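PDB 5XZ3: peptidoglycan-recognition protein from Apis mellifera, which probably recognises bacterial peptidoglycan in honeybee innate immunity, using a domain of the N-acetylmuramoyl-L-alanine amidase family. Local coordinates for residues E5-I10 with H125-C130. Residues are numbered along the deposited sequence; the frame is centred on the assembly and turned at random.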
loop_
_atom_site.group_PDB
_atom_site.type_symbol
_atom_site.label_atom_id
_atom_site.label_comp_id
_atom_site.label_asym_id
_atom_site.label_seq_id
_atom_site.Cartn_x
_atom_site.Cartn_y
_atom_site.Cartn_z
ATOM N N GLU A 5 15.859 6.549 2.156
ATOM C CA GLU A 5 14.892 6.897 3.218
ATOM C C GLU A 5 13.963 8.087 2.913
ATOM O O GLU A 5 13.140 8.474 3.758
ATOM C CB GLU A 5 15.623 7.142 4.550
ATOM C CG GLU A 5 16.235 5.905 5.209
ATOM C CD GLU A 5 17.151 6.239 6.384
ATOM O OE1 GLU A 5 16.940 7.286 7.042
ATOM O OE2 GLU A 5 18.093 5.450 6.657
ATOM N N ASN A 6 14.102 8.670 1.724
ATOM C CA ASN A 6 13.253 9.793 1.314
ATOM C C ASN A 6 12.382 9.403 0.122
ATOM O O ASN A 6 12.888 8.997 -0.936
ATOM C CB ASN A 6 14.089 11.052 1.027
ATOM C CG ASN A 6 13.261 12.203 0.487
ATOM O OD1 ASN A 6 12.875 12.212 -0.685
ATOM N ND2 ASN A 6 12.999 13.193 1.337
ATOM N N CYS A 7 11.074 9.558 0.309
ATOM C CA CYS A 7 10.109 9.238 -0.727
ATOM C C CYS A 7 9.386 10.462 -1.317
ATOM O O CYS A 7 8.162 10.469 -1.424
ATOM C CB CYS A 7 9.118 8.193 -0.217
ATOM S SG CYS A 7 9.828 6.544 0.004
ATOM N N SER A 8 10.153 11.474 -1.734
ATOM C CA SER A 8 9.627 12.600 -2.557
ATOM C C SER A 8 9.057 12.102 -3.890
ATOM O O SER A 8 8.255 12.784 -4.542
ATOM C CB SER A 8 10.727 13.620 -2.854
ATOM O OG SER A 8 11.448 13.975 -1.691
ATOM N N GLU A 9 9.506 10.907 -4.266
ATOM C CA GLU A 9 9.087 10.131 -5.438
ATOM C C GLU A 9 7.617 9.676 -5.461
ATOM O O GLU A 9 7.096 9.323 -6.526
ATOM C CB GLU A 9 10.004 8.899 -5.560
ATOM C CG GLU A 9 10.705 8.536 -4.251
ATOM C CD GLU A 9 11.560 7.291 -4.343
ATOM O OE1 GLU A 9 12.501 7.269 -5.168
ATOM O OE2 GLU A 9 11.304 6.338 -3.570
ATOM N N ILE A 10 6.967 9.664 -4.294
ATOM C CA ILE A 10 5.553 9.291 -4.189
ATOM C C ILE A 10 4.708 10.182 -5.113
ATOM O O ILE A 10 4.762 11.407 -5.042
ATOM C CB ILE A 10 5.013 9.382 -2.737
ATOM C CG1 ILE A 10 5.723 8.391 -1.802
ATOM C CG2 ILE A 10 3.510 9.104 -2.702
ATOM C CD1 ILE A 10 5.547 8.691 -0.322
ATOM N N HIS A 125 9.615 -1.477 -0.202
ATOM C CA HIS A 125 10.549 -1.511 0.929
ATOM C C HIS A 125 11.100 -0.122 1.266
ATOM O O HIS A 125 11.230 0.234 2.456
ATOM C CB HIS A 125 11.679 -2.504 0.717
ATOM C CG HIS A 125 12.451 -2.769 1.966
ATOM N ND1 HIS A 125 11.937 -3.515 3.003
ATOM C CD2 HIS A 125 13.656 -2.323 2.381
ATOM C CE1 HIS A 125 12.819 -3.564 3.987
ATOM N NE2 HIS A 125 13.873 -2.851 3.635
ATOM N N LYS A 126 11.368 0.673 0.227
ATOM C CA LYS A 126 11.796 2.062 0.420
ATOM C C LYS A 126 10.701 2.883 1.103
ATOM O O LYS A 126 11.000 3.740 1.944
ATOM C CB LYS A 126 12.216 2.728 -0.895
ATOM C CG LYS A 126 13.597 2.330 -1.399
ATOM C CD LYS A 126 13.917 3.067 -2.702
ATOM C CE LYS A 126 14.730 2.218 -3.674
ATOM N NZ LYS A 126 15.079 2.974 -4.917
ATOM N N LEU A 127 9.440 2.597 0.767
ATOM C CA LEU A 127 8.333 3.307 1.366
ATOM C C LEU A 127 8.280 3.058 2.878
ATOM O O LEU A 127 8.009 3.978 3.653
ATOM C CB LEU A 127 7.020 2.906 0.706
ATOM C CG LEU A 127 5.751 3.610 1.167
ATOM C CD1 LEU A 127 5.752 5.104 0.894
ATOM C CD2 LEU A 127 4.551 2.941 0.505
ATOM N N ILE A 128 8.542 1.817 3.273
ATOM C CA ILE A 128 8.548 1.430 4.677
ATOM C C ILE A 128 9.659 2.188 5.424
ATOM O O ILE A 128 9.405 2.811 6.475
ATOM C CB ILE A 128 8.633 -0.109 4.843
ATOM C CG1 ILE A 128 7.290 -0.737 4.417
ATOM C CG2 ILE A 128 8.942 -0.486 6.296
ATOM C CD1 ILE A 128 7.360 -2.211 4.052
ATOM N N LEU A 129 10.859 2.178 4.857
ATOM C CA LEU A 129 11.985 2.930 5.429
ATOM C C LEU A 129 11.704 4.434 5.543
ATOM O O LEU A 129 12.014 5.030 6.567
ATOM C CB LEU A 129 13.282 2.650 4.649
ATOM C CG LEU A 129 13.824 1.192 4.673
ATOM C CD1 LEU A 129 15.072 1.085 3.802
ATOM C CD2 LEU A 129 14.134 0.678 6.078
ATOM N N CYS A 130 11.114 5.029 4.504
ATOM C CA CYS A 130 10.671 6.428 4.543
ATOM C C CYS A 130 9.741 6.729 5.712
ATOM O O CYS A 130 9.951 7.711 6.433
ATOM C CB CYS A 130 9.980 6.819 3.240
ATOM S SG CYS A 130 9.244 8.468 3.323
#
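Cys7 and Cys130 form the tight centre where segment 5-10, the end of helix 2-5 and the loop after it, lies on helix 118-133. Each sulfur reaches past the other: Cys7 SG lies 3.3 Å from Cys130 CB, a close fit, while Cys130 SG packs against Cys7 CB at 3.6 Å. The two sulfurs, Cys7 SG and Cys130 SG, remain 3.9 Å apart, too far for a disulfide, so the pair packs as separate thiols. At chi1 173° the thiol of Cys130 swings away from its own amide, beside the carbonyl carbon, which sets SG against Cys7 CB. Cysteine suits both positions, being small enough for the backbones to come close and apolar enough to be buried. That burial has a price, for the Cys7 amide N is covered and has no partner in the model.

The backbones come together beside the thiols. Glu5 O receives a fairly straight CA-H...O contact from Cys130 CA at 3.3 Å (149° at the hydrogen). Toward the sheet, branched aliphatic residues suit the apolar side: Ile10 CD1 meets Leu127 CD1 at 3.8 Å, the two side chains crossing at about a right angle, and both also touch Phe74 and Ile82 of the sheet.

The outer side is looser. Glu9 and Lys126 have opposite charges, yet Glu9 OE1 stays 5.0 Å from Lys126 NZ, so any attraction acts without a salt bridge; long, flexible polar chains suit this wetter margin. Glu5 rests its aliphatic CG near Leu129 and sends its carboxylate on to Ser133. In the loop itself, Asn6 OD1 accepts from Ser8 N in an Asx turn that overlaps the type I beta turn from Cys7 to Ile10. The arrangement is consistent with the N-terminal extension of peptidoglycan-recognition proteins, folded over a helix that flanks the central sheet of the amidase-like domain.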